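Local coordinates for protein cytochrome P450 monooxygenase (Rhodococcus sp. ECU0066, PDB 6KBH) that probably acts as a self-sufficient monooxygenase, carrying heme, FMN and a [2Fe-2S] cluster on one polypeptide so that electrons can reach the oxygen-activating heme, at residues Ser61-Val67 with Val78-Asp83; Arg412-His416 with Arg447-Arg451; Ala478-Leu482 with Glu554-Gly558. One frame throughout, in Å; residues are numbered along the deposited sequence.

Interaction 1: residues Ser61-Val67 with Val78-Asp83; sequences SRDEEPV and VTRYED
Two hydrogen bonds made by side chains tie residues 61-67 to residues 78-83. Thr79 OG1 meets Ser61 OG at 3.1 Å, a bond between hydroxyls. On the neighbouring residues, Arg80 NH1 donates to Arg62 O at 2.6 Å. The donor lies near the C=O axis (162°), but its N-H is bent well off a straight line and the oxygen lies 32° out of the guanidinium plane. The bend of Arg80 at its third torsion (chi3 -79°) brings one face of the guanidinium against Pro66, with Pro66 CB 3.4 Å from Arg80 NE. The group is therefore held by a backbone acceptor and by apolar atoms of Pro66 over one face, while the like charge of Arg365 stands close by. Replacing Arg80 by an alanine takes away the guanidinium, which would probably leave Arg62 O without this donor and the Pro66 ring without the group it packs on.

In P450 terms, the end of helix 59-64 meets the β-hairpin of strands 67-69 and 76-78, the edge of the mixed five-stranded sheet, and the start of helix 81-89, where Arg80 takes the N-cap position. Backbone evidence for the hairpin is the antiparallel non-hydrogen-bonded pair Val67 and Val78, whose CA atoms are 4.8 Å apart. Beyond it, Thr79 N makes a weak bond of 3.1 Å to Pro66 O.

Two further contacts are apolar. Val67 CG2 and Val78 CG2 meet at 4.3 Å on the same face of the sheet. Thr79 points CG2 at Arg62 CG, the two side chains crossing at about a right angle. The charged end of Arg62 leaves the pair for Ser359 and Ala55 O, and Asp83 OD2, close to Pro66 CB and Val67 CG2, takes a hydrogen bond from Asn343 ND2.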
ATOM      1  N   SER A  61       0.703   8.899 -28.251  1.00 72.83           N
ATOM      2  CA  SER A  61      -0.066   9.978 -27.642  1.00 78.63           C
ATOM      3  C   SER A  61       0.645  10.555 -26.418  1.00 77.85           C
ATOM      4  O   SER A  61       0.605  11.768 -26.188  1.00 66.67           O
ATOM      5  CB  SER A  61      -1.467   9.484 -27.280  1.00 71.75           C
ATOM      6  OG  SER A  61      -2.312  10.564 -26.919  1.00 73.76           O
ATOM      7  N   ARG A  62       1.307   9.710 -25.623  1.00 72.63           N
ATOM      8  CA  ARG A  62       2.107  10.233 -24.518  1.00 76.43           C
ATOM      9  C   ARG A  62       3.223  11.133 -25.027  1.00 79.07           C
ATOM     10  O   ARG A  62       3.598  12.108 -24.365  1.00 71.15           O
ATOM     11  CB  ARG A  62       2.684   9.080 -23.687  1.00 74.87           C
ATOM     12  CG  ARG A  62       1.646   8.343 -22.874  1.00 68.90           C
ATOM     13  CD  ARG A  62       2.171   7.446 -21.781  1.00 63.92           C
ATOM     14  NE  ARG A  62       2.886   6.284 -22.293  1.00 57.58           N
ATOM     15  CZ  ARG A  62       2.307   5.237 -22.870  1.00 65.66           C
ATOM     16  NH1 ARG A  62       0.992   5.204 -23.031  1.00 71.41           N
ATOM     17  NH2 ARG A  62       3.048   4.224 -23.302  1.00 61.96           N
ATOM     18  N   ASP A  63       3.738  10.846 -26.220  1.00 84.15           N
ATOM     19  CA  ASP A  63       4.896  11.572 -26.719  1.00 75.47           C
ATOM     20  C   ASP A  63       4.496  12.875 -27.397  1.00 73.40           C
ATOM     21  O   ASP A  63       5.009  13.944 -27.048  1.00 87.16           O
ATOM     22  CB  ASP A  63       5.694  10.684 -27.673  1.00 62.88           C
ATOM     23  CG  ASP A  63       6.363   9.527 -26.961  1.00 74.07           C
ATOM     24  OD1 ASP A  63       6.499   9.589 -25.721  1.00 83.66           O
ATOM     25  OD2 ASP A  63       6.758   8.552 -27.633  1.00 84.46           O
ATOM     26  N   GLU A  64       3.576  12.817 -28.359  1.00 78.04           N
ATOM     27  CA  GLU A  64       3.342  13.965 -29.220  1.00 79.04           C
ATOM     28  C   GLU A  64       1.939  14.553 -29.162  1.00 76.22           C
ATOM     29  O   GLU A  64       1.761  15.692 -29.608  1.00 77.91           O
ATOM     30  CB  GLU A  64       3.672  13.608 -30.678  1.00 90.69           C
ATOM     31  CG  GLU A  64       4.863  12.672 -30.815  1.00 92.45           C
ATOM     32  CD  GLU A  64       5.082  12.215 -32.237  1.00 84.87           C
ATOM     33  OE1 GLU A  64       5.186  13.078 -33.133  1.00 87.19           O
ATOM     34  OE2 GLU A  64       5.144  10.987 -32.460  1.00 95.24           O
ATOM     35  N   GLU A  65       0.948  13.841 -28.626  1.00 81.53           N
ATOM     36  CA  GLU A  65      -0.411  14.376 -28.535  1.00 79.94           C
ATOM     37  C   GLU A  65      -1.111  13.786 -27.325  1.00 82.01           C
ATOM     38  O   GLU A  65      -1.792  12.757 -27.419  1.00 77.84           O
ATOM     39  CB  GLU A  65      -1.211  14.105 -29.808  1.00 74.77           C
ATOM     40  CG  GLU A  65      -2.459  14.961 -29.911  1.00 80.88           C
ATOM     41  CD  GLU A  65      -3.165  14.810 -31.236  1.00 68.95           C
ATOM     42  OE1 GLU A  65      -2.778  13.913 -32.014  1.00 69.80           O
ATOM     43  OE2 GLU A  65      -4.104  15.591 -31.498  1.00 74.76           O
ATOM     44  N   PRO A  66      -0.996  14.440 -26.164  1.00 79.27           N
ATOM     45  CA  PRO A  66      -1.521  13.844 -24.924  1.00 73.45           C
ATOM     46  C   PRO A  66      -3.038  13.869 -24.821  1.00 73.89           C
ATOM     47  O   PRO A  66      -3.597  13.122 -24.006  1.00 73.31           O
ATOM     48  CB  PRO A  66      -0.880  14.708 -23.835  1.00 68.78           C
ATOM     49  CG  PRO A  66      -0.745  16.053 -24.488  1.00 74.47           C
ATOM     50  CD  PRO A  66      -0.460  15.795 -25.948  1.00 76.92           C
ATOM     51  N   VAL A  67      -3.717  14.705 -25.606  1.00 74.12           N
ATOM     52  CA  VAL A  67      -5.169  14.847 -25.558  1.00 71.20           C
ATOM     53  C   VAL A  67      -5.678  15.007 -26.983  1.00 73.92           C
ATOM     54  O   VAL A  67      -5.229  15.900 -27.709  1.00 88.03           O
ATOM     55  CB  VAL A  67      -5.603  16.052 -24.700  1.00 65.70           C
ATOM     56  CG1 VAL A  67      -7.112  16.247 -24.766  1.00 68.41           C
ATOM     57  CG2 VAL A  67      -5.149  15.875 -23.268  1.00 75.82           C
ATOM     58  N   VAL A  78      -7.504  11.054 -23.080  1.00 79.14           N
ATOM     59  CA  VAL A  78      -6.491  11.650 -22.218  1.00 69.24           C
ATOM     60  C   VAL A  78      -5.511  10.558 -21.823  1.00 70.65           C
ATOM     61  O   VAL A  78      -5.912   9.489 -21.352  1.00 70.85           O
ATOM     62  CB  VAL A  78      -7.114  12.315 -20.981  1.00 68.89           C
ATOM     63  CG1 VAL A  78      -6.032  12.948 -20.113  1.00 71.26           C
ATOM     64  CG2 VAL A  78      -8.130  13.356 -21.415  1.00 70.49           C
ATOM     65  N   THR A  79      -4.228  10.841 -22.001  1.00 76.58           N
ATOM     66  CA  THR A  79      -3.238   9.795 -22.150  1.00 68.17           C
ATOM     67  C   THR A  79      -2.127   9.828 -21.107  1.00 72.81           C
ATOM     68  O   THR A  79      -1.672   8.753 -20.707  1.00 66.94           O
ATOM     69  CB  THR A  79      -2.671   9.870 -23.577  1.00 65.02           C
ATOM     70  OG1 THR A  79      -3.604   9.259 -24.482  1.00 91.92           O
ATOM     71  CG2 THR A  79      -1.344   9.207 -23.714  1.00 69.57           C
ATOM     72  N   ARG A  80      -1.756  10.995 -20.574  1.00 58.18           N
ATOM     73  CA  ARG A  80      -0.615  11.095 -19.670  1.00 73.46           C
ATOM     74  C   ARG A  80      -1.045  11.160 -18.199  1.00 73.20           C
ATOM     75  O   ARG A  80      -2.133  11.633 -17.864  1.00 71.45           O
ATOM     76  CB  ARG A  80       0.244  12.308 -20.045  1.00 67.30           C
ATOM     77  CG  ARG A  80       0.831  12.157 -21.442  1.00 79.05           C
ATOM     78  CD  ARG A  80       2.135  12.902 -21.662  1.00 79.33           C
ATOM     79  NE  ARG A  80       1.934  14.324 -21.907  1.00 81.91           N
ATOM     80  CZ  ARG A  80       2.706  15.054 -22.704  1.00 81.68           C
ATOM     81  NH1 ARG A  80       3.721  14.491 -23.346  1.00 78.71           N
ATOM     82  NH2 ARG A  80       2.455  16.344 -22.870  1.00 78.63           N
ATOM     83  N   TYR A  81      -0.151  10.694 -17.321  1.00 73.25           N
ATOM     84  CA  TYR A  81      -0.513  10.329 -15.951  1.00 76.98           C
ATOM     85  C   TYR A  81      -0.856  11.544 -15.092  1.00 73.79           C
ATOM     86  O   TYR A  81      -1.813  11.497 -14.307  1.00 74.58           O
ATOM     87  CB  TYR A  81       0.628   9.507 -15.342  1.00 71.39           C
ATOM     88  CG  TYR A  81       0.590   9.275 -13.844  1.00 81.34           C
ATOM     89  CD1 TYR A  81       1.103  10.213 -12.960  1.00 76.06           C
ATOM     90  CD2 TYR A  81       0.098   8.084 -13.320  1.00 74.17           C
ATOM     91  CE1 TYR A  81       1.087   9.998 -11.606  1.00 79.71           C
ATOM     92  CE2 TYR A  81       0.080   7.861 -11.958  1.00 81.30           C
ATOM     93  CZ  TYR A  81       0.580   8.822 -11.108  1.00 79.78           C
ATOM     94  OH  TYR A  81       0.573   8.621  -9.751  1.00 79.95           O
ATOM     95  N   GLU A  82      -0.092  12.634 -15.212  1.00 75.39           N
ATOM     96  CA  GLU A  82      -0.474  13.866 -14.527  1.00 79.81           C
ATOM     97  C   GLU A  82      -1.886  14.286 -14.924  1.00 75.52           C
ATOM     98  O   GLU A  82      -2.684  14.700 -14.075  1.00 78.09           O
ATOM     99  CB  GLU A  82       0.515  14.992 -14.848  1.00 77.79           C
ATOM    100  CG  GLU A  82       1.885  14.990 -14.129  1.00 78.90           C
ATOM    101  CD  GLU A  82       1.846  14.524 -12.677  1.00104.22           C
ATOM    102  OE1 GLU A  82       1.620  15.369 -11.784  1.00 94.90           O
ATOM    103  OE2 GLU A  82       2.057  13.319 -12.422  1.00100.48           O
ATOM    104  N   ASP A  83      -2.217  14.159 -16.212  1.00 74.01           N
ATOM    105  CA  ASP A  83      -3.487  14.677 -16.716  1.00 71.63           C
ATOM    106  C   ASP A  83      -4.670  13.852 -16.221  1.00 72.72           C
ATOM    107  O   ASP A  83      -5.680  14.412 -15.779  1.00 77.33           O
ATOM    108  CB  ASP A  83      -3.466  14.723 -18.245  1.00 74.03           C
ATOM    109  CG  ASP A  83      -2.758  15.953 -18.785  1.00 78.88           C
ATOM    110  OD1 ASP A  83      -2.696  16.972 -18.064  1.00 90.43           O
ATOM    111  OD2 ASP A  83      -2.267  15.900 -19.932  1.00 78.68           O
TER

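Interaction 2: residues Arg412-His416 with Arg447-Arg451; sequences RRLPH and RNPER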
ATOM      1  N   ARG A 412       3.023 -21.100  -3.801  1.00109.08           N
ATOM      2  CA  ARG A 412       3.390 -22.115  -2.820  1.00111.58           C
ATOM      3  C   ARG A 412       3.285 -23.509  -3.421  1.00109.55           C
ATOM      4  O   ARG A 412       4.277 -24.240  -3.513  1.00116.93           O
ATOM      5  CB  ARG A 412       2.495 -22.002  -1.586  1.00113.29           C
ATOM      6  CG  ARG A 412       2.806 -20.825  -0.688  1.00112.64           C
ATOM      7  CD  ARG A 412       3.821 -21.180   0.375  1.00117.17           C
ATOM      8  NE  ARG A 412       3.894 -20.139   1.394  1.00117.86           N
ATOM      9  CZ  ARG A 412       2.964 -19.936   2.323  1.00120.67           C
ATOM     10  NH1 ARG A 412       1.885 -20.707   2.369  1.00122.40           N
ATOM     11  NH2 ARG A 412       3.114 -18.962   3.210  1.00111.39           N
ATOM     12  N   ARG A 413       2.083 -23.885  -3.856  1.00104.78           N
ATOM     13  CA  ARG A 413       1.817 -25.273  -4.206  1.00112.91           C
ATOM     14  C   ARG A 413       2.360 -25.637  -5.584  1.00116.52           C
ATOM     15  O   ARG A 413       2.919 -26.725  -5.759  1.00123.72           O
ATOM     16  CB  ARG A 413       0.313 -25.544  -4.123  1.00109.56           C
ATOM     17  CG  ARG A 413      -0.233 -25.419  -2.708  1.00108.13           C
ATOM     18  CD  ARG A 413      -1.751 -25.413  -2.651  1.00106.12           C
ATOM     19  NE  ARG A 413      -2.338 -26.703  -2.989  1.00114.05           N
ATOM     20  CZ  ARG A 413      -3.627 -26.995  -2.844  1.00114.65           C
ATOM     21  NH1 ARG A 413      -4.466 -26.092  -2.355  1.00109.52           N
ATOM     22  NH2 ARG A 413      -4.077 -28.196  -3.179  1.00119.06           N
ATOM     23  N   LEU A 414       2.218 -24.755  -6.574  1.00109.43           N
ATOM     24  CA  LEU A 414       2.578 -25.061  -7.959  1.00110.74           C
ATOM     25  C   LEU A 414       3.608 -24.081  -8.512  1.00109.80           C
ATOM     26  O   LEU A 414       3.326 -23.349  -9.469  1.00108.83           O
ATOM     27  CB  LEU A 414       1.335 -25.072  -8.849  1.00112.07           C
ATOM     28  CG  LEU A 414       0.053 -25.717  -8.320  1.00115.61           C
ATOM     29  CD1 LEU A 414      -0.970 -25.876  -9.430  1.00109.77           C
ATOM     30  CD2 LEU A 414       0.374 -27.063  -7.729  1.00121.00           C
ATOM     31  N   PRO A 415       4.823 -24.052  -7.953  1.00108.50           N
ATOM     32  CA  PRO A 415       5.875 -23.224  -8.562  1.00109.84           C
ATOM     33  C   PRO A 415       6.362 -23.768  -9.890  1.00108.14           C
ATOM     34  O   PRO A 415       6.904 -23.002 -10.695  1.00114.13           O
ATOM     35  CB  PRO A 415       6.999 -23.242  -7.513  1.00108.14           C
ATOM     36  CG  PRO A 415       6.391 -23.840  -6.280  1.00112.15           C
ATOM     37  CD  PRO A 415       5.333 -24.766  -6.773  1.00110.33           C
ATOM     38  N   HIS A 416       6.191 -25.066 -10.139  1.00107.12           N
ATOM     39  CA  HIS A 416       6.571 -25.714 -11.388  1.00114.89           C
ATOM     40  C   HIS A 416       5.507 -25.568 -12.475  1.00119.77           C
ATOM     41  O   HIS A 416       5.508 -26.330 -13.451  1.00111.79           O
ATOM     42  CB  HIS A 416       6.869 -27.192 -11.132  1.00109.84           C
ATOM     43  CG  HIS A 416       5.675 -27.977 -10.689  1.00108.52           C
ATOM     44  ND1 HIS A 416       4.816 -27.533  -9.708  1.00112.42           N
ATOM     45  CD2 HIS A 416       5.197 -29.177 -11.092  1.00116.68           C
ATOM     46  CE1 HIS A 416       3.858 -28.424  -9.528  1.00116.93           C
ATOM     47  NE2 HIS A 416       4.067 -29.433 -10.354  1.00117.54           N
ATOM     48  N   ARG A 447       5.251 -33.911  -9.104  1.00126.64           N
ATOM     49  CA  ARG A 447       6.328 -33.085  -8.580  1.00127.23           C
ATOM     50  C   ARG A 447       5.847 -31.970  -7.654  1.00130.66           C
ATOM     51  O   ARG A 447       6.671 -31.168  -7.200  1.00130.85           O
ATOM     52  CB  ARG A 447       7.113 -32.494  -9.756  1.00123.58           C
ATOM     53  CG  ARG A 447       8.417 -31.803  -9.419  1.00115.31           C
ATOM     54  CD  ARG A 447       9.162 -31.512 -10.689  1.00123.02           C
ATOM     55  NE  ARG A 447       9.722 -32.742 -11.230  1.00125.41           N
ATOM     56  CZ  ARG A 447      11.021 -33.011 -11.257  1.00127.82           C
ATOM     57  NH1 ARG A 447      11.890 -32.125 -10.792  1.00122.67           N
ATOM     58  NH2 ARG A 447      11.453 -34.158 -11.761  1.00129.67           N
ATOM     59  N   ASN A 448       4.549 -31.891  -7.364  1.00132.10           N
ATOM     60  CA  ASN A 448       4.080 -30.901  -6.409  1.00130.32           C
ATOM     61  C   ASN A 448       4.897 -31.016  -5.123  1.00134.48           C
ATOM     62  O   ASN A 448       5.002 -32.116  -4.562  1.00136.03           O
ATOM     63  CB  ASN A 448       2.595 -31.086  -6.072  1.00130.97           C
ATOM     64  CG  ASN A 448       1.698 -31.119  -7.295  1.00126.30           C
ATOM     65  OD1 ASN A 448       0.759 -31.912  -7.365  1.00123.89           O
ATOM     66  ND2 ASN A 448       1.971 -30.253  -8.258  1.00122.03           N
ATOM     67  N   PRO A 449       5.497 -29.927  -4.635  1.00138.56           N
ATOM     68  CA  PRO A 449       6.098 -29.977  -3.293  1.00137.67           C
ATOM     69  C   PRO A 449       5.089 -30.371  -2.232  1.00135.12           C
ATOM     70  O   PRO A 449       5.478 -30.801  -1.139  1.00136.81           O
ATOM     71  CB  PRO A 449       6.607 -28.545  -3.076  1.00138.93           C
ATOM     72  CG  PRO A 449       6.658 -27.926  -4.443  1.00132.25           C
ATOM     73  CD  PRO A 449       5.545 -28.572  -5.211  1.00132.63           C
ATOM     74  N   GLU A 450       3.799 -30.267  -2.556  1.00133.14           N
ATOM     75  CA  GLU A 450       2.733 -30.441  -1.582  1.00132.86           C
ATOM     76  C   GLU A 450       2.616 -31.887  -1.110  1.00132.27           C
ATOM     77  O   GLU A 450       2.421 -32.138   0.085  1.00136.27           O
ATOM     78  CB  GLU A 450       1.421 -29.968  -2.201  1.00128.64           C
ATOM     79  CG  GLU A 450       0.199 -30.115  -1.330  1.00127.24           C
ATOM     80  CD  GLU A 450      -1.065 -30.135  -2.151  1.00120.20           C
ATOM     81  OE1 GLU A 450      -1.404 -29.087  -2.741  1.00119.89           O
ATOM     82  OE2 GLU A 450      -1.712 -31.200  -2.218  1.00125.25           O
ATOM     83  N   ARG A 451       2.727 -32.855  -2.026  1.00134.63           N
ATOM     84  CA  ARG A 451       2.468 -34.244  -1.664  1.00135.71           C
ATOM     85  C   ARG A 451       3.574 -34.853  -0.815  1.00138.96           C
ATOM     86  O   ARG A 451       3.342 -35.875  -0.158  1.00135.13           O
ATOM     87  CB  ARG A 451       2.258 -35.089  -2.918  1.00135.75           C
ATOM     88  CG  ARG A 451       0.799 -35.277  -3.276  1.00130.74           C
ATOM     89  CD  ARG A 451       0.640 -36.342  -4.334  1.00128.19           C
ATOM     90  NE  ARG A 451       0.543 -35.766  -5.668  1.00132.47           N
ATOM     91  CZ  ARG A 451       1.017 -36.345  -6.764  1.00125.76           C
ATOM     92  NH1 ARG A 451       1.633 -37.518  -6.689  1.00123.57           N
ATOM     93  NH2 ARG A 451       0.872 -35.749  -7.934  1.00121.16           N
TER
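Arg413 and Glu450 cross at a slant, with guanidinium and carboxylate planes 56° apart, so the salt bridge is not the flat two-on-two kind. A single oxygen, Glu450 OE1, lies near the guanidinium plane and takes both donors: Arg413 NE at 2.6 Å and Arg413 NH2 at 2.9 Å, each bond weak in angle. The bend at chi3 (69°) turns NE and NH2 to the glutamate, while Arg413 NH1 pairs with Glu409, so this cation is shared between two acids.

Pro415 and Pro449 meet through their CD atoms at 4.1 Å, and Pro449 CD also lies 3.3 Å from Arg413 O. Elsewhere, Leu414 CD2 lies alongside Asn448 ND2, the two side chains pointing the same way. The amide nitrogen lies at the edge of the His416 ring, in its plane, with ring and amide planes 70° apart. His416 NE2 bonds to Asp444 O, the backbone carbon of Arg447 lies over one ring face, and Trp443 meets the ring steeply.

The contact joins the C-terminal end of helix 396-413, the P450 helix that follows the heme-ligating Cys393, to the weakly bonded helix 449-452, with Ile168 in a flanking loop and Trp305 of helix 302-310 bonded to Pro415 O.

Interaction 3: residues Ala478-Leu482 with Glu554-Gly558; sequences AVSGL and ELAVG
Val479, Leu482 and Leu555 form the apolar centre: Leu555 CD2 touches both Leu482 CD1, at 3.5 Å, and Val479 CG2, at 4.0 Å, the leucines crossing at an angle. Their setting is the antiparallel six-stranded β-barrel of the FAD-binding FR-type domain, here carrying FMN: residues 478-482 belong to strand 475-486, and residues 554-558 link helix 547-554 to strand 560-567. The other branch of Leu482, CD2, reaches Val557 CG2 at 3.4 Å, the two side chains sliding past each other in opposite directions. Leu482 is thus split between two partners, one per methyl.

Val479, the buried member, and Leu555 again run in opposite directions. The valine's chi1 of 48° places CG1 between backbone N and carbonyl carbon, turned to Ala556 O, and Ile492 and Leu494 of strand 489-496 also touch this side chain. The side chain of Leu555 is about 13 Å from the bound FMN, just past the helix whose first turn holds the FMN-binding Gly547 and Ser548.

Outward, the polar edge is backbone. Gly558 has a positive phi (88°), and a side chain there would jam against the preceding carbonyl. Its N donates to Val479 O at 3.1 Å, almost straight at 175° and in the carbonyl plane.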
ATOM      1  N   ALA A 478      19.586 -13.299   5.450  1.00 91.41           N
ATOM      2  CA  ALA A 478      19.709 -14.556   6.165  1.00 95.11           C
ATOM      3  C   ALA A 478      20.619 -14.363   7.365  1.00 99.31           C
ATOM      4  O   ALA A 478      21.571 -13.576   7.325  1.00 87.94           O
ATOM      5  CB  ALA A 478      20.262 -15.664   5.255  1.00 92.76           C
ATOM      6  N   VAL A 479      20.308 -15.081   8.439  1.00 94.72           N
ATOM      7  CA  VAL A 479      21.103 -15.031   9.660  1.00 93.64           C
ATOM      8  C   VAL A 479      22.204 -16.081   9.552  1.00 85.78           C
ATOM      9  O   VAL A 479      21.930 -17.286   9.555  1.00 85.66           O
ATOM     10  CB  VAL A 479      20.234 -15.245  10.908  1.00 93.27           C
ATOM     11  CG1 VAL A 479      19.313 -16.454  10.751  1.00 92.85           C
ATOM     12  CG2 VAL A 479      21.109 -15.383  12.140  1.00 91.93           C
ATOM     13  N   SER A 480      23.451 -15.623   9.453  1.00 81.43           N
ATOM     14  CA  SER A 480      24.587 -16.527   9.334  1.00 90.31           C
ATOM     15  C   SER A 480      25.208 -16.900  10.674  1.00101.03           C
ATOM     16  O   SER A 480      25.972 -17.868  10.734  1.00 95.93           O
ATOM     17  CB  SER A 480      25.660 -15.902   8.445  1.00 82.87           C
ATOM     18  OG  SER A 480      26.086 -14.652   8.968  1.00 84.81           O
ATOM     19  N   GLY A 481      24.909 -16.159  11.739  1.00 90.49           N
ATOM     20  CA  GLY A 481      25.476 -16.479  13.031  1.00 92.29           C
ATOM     21  C   GLY A 481      24.857 -15.760  14.212  1.00 94.58           C
ATOM     22  O   GLY A 481      24.505 -14.579  14.120  1.00 90.11           O
ATOM     23  N   LEU A 482      24.725 -16.475  15.329  1.00 93.79           N
ATOM     24  CA  LEU A 482      24.253 -15.926  16.595  1.00 90.73           C
ATOM     25  C   LEU A 482      25.363 -16.072  17.623  1.00 90.71           C
ATOM     26  O   LEU A 482      25.825 -17.186  17.880  1.00 85.79           O
ATOM     27  CB  LEU A 482      22.997 -16.647  17.090  1.00 90.82           C
ATOM     28  CG  LEU A 482      21.726 -16.584  16.251  1.00 87.64           C
ATOM     29  CD1 LEU A 482      21.635 -15.222  15.599  1.00 90.48           C
ATOM     30  CD2 LEU A 482      21.679 -17.701  15.228  1.00 91.54           C
ATOM     31  N   GLU A 554      13.110 -18.023  19.286  1.00104.76           N
ATOM     32  CA  GLU A 554      12.711 -18.842  18.146  1.00104.89           C
ATOM     33  C   GLU A 554      13.446 -18.501  16.852  1.00 98.78           C
ATOM     34  O   GLU A 554      13.002 -18.919  15.776  1.00108.15           O
ATOM     35  CB  GLU A 554      11.199 -18.738  17.917  1.00100.32           C
ATOM     36  CG  GLU A 554      10.404 -19.853  18.577  1.00102.20           C
ATOM     37  CD  GLU A 554       8.910 -19.677  18.410  1.00116.06           C
ATOM     38  OE1 GLU A 554       8.464 -18.522  18.244  1.00119.08           O
ATOM     39  OE2 GLU A 554       8.181 -20.691  18.445  1.00129.83           O
ATOM     40  N   LEU A 555      14.555 -17.766  16.918  1.00 95.90           N
ATOM     41  CA  LEU A 555      15.411 -17.545  15.759  1.00 96.50           C
ATOM     42  C   LEU A 555      16.604 -18.489  15.841  1.00 98.19           C
ATOM     43  O   LEU A 555      17.270 -18.565  16.880  1.00106.21           O
ATOM     44  CB  LEU A 555      15.887 -16.089  15.681  1.00 88.55           C
ATOM     45  CG  LEU A 555      16.885 -15.675  14.581  1.00 94.94           C
ATOM     46  CD1 LEU A 555      16.798 -14.181  14.330  1.00 90.28           C
ATOM     47  CD2 LEU A 555      18.329 -16.039  14.898  1.00 99.43           C
ATOM     48  N   ALA A 556      16.877 -19.190  14.746  1.00 96.41           N
ATOM     49  CA  ALA A 556      18.068 -20.016  14.616  1.00 98.34           C
ATOM     50  C   ALA A 556      18.848 -19.590  13.379  1.00 92.64           C
ATOM     51  O   ALA A 556      18.376 -18.793  12.566  1.00 92.45           O
ATOM     52  CB  ALA A 556      17.709 -21.505  14.536  1.00 91.05           C
ATOM     53  N   VAL A 557      20.064 -20.124  13.255  1.00 95.86           N
ATOM     54  CA  VAL A 557      20.873 -19.959  12.050  1.00 94.62           C
ATOM     55  C   VAL A 557      20.060 -20.468  10.865  1.00 96.65           C
ATOM     56  O   VAL A 557      19.257 -21.398  11.005  1.00 90.70           O
ATOM     57  CB  VAL A 557      22.221 -20.703  12.168  1.00 86.64           C
ATOM     58  CG1 VAL A 557      22.905 -20.834  10.816  1.00 97.13           C
ATOM     59  CG2 VAL A 557      23.146 -19.991  13.128  1.00 86.02           C
ATOM     60  N   GLY A 558      20.238 -19.849   9.698  1.00 88.84           N
ATOM     61  CA  GLY A 558      19.587 -20.301   8.491  1.00 96.15           C
ATOM     62  C   GLY A 558      18.213 -19.719   8.247  1.00 91.62           C
ATOM     63  O   GLY A 558      17.678 -19.881   7.143  1.00100.04           O
TER

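The three contacts follow one another along the chain. Interactions 1 and 2 lie in the P450 part, their centres 44 Å apart: one at the edge of the mixed sheet, where the Val78 side chain is about 8 Å from that of the heme-binding Arg334, the other at the far end of helix 396-413, away from the annotated sites. Interaction 3 belongs to the flavin barrel, its centre 51 Å from that of interaction 1 and on the other side of the chain's centre. Interaction 2 is nearer, with 26 Å between centres, and helix 449-452 and strand 475-486 are consecutive elements of the chain. The passage from heme to reductase part thus runs between these two.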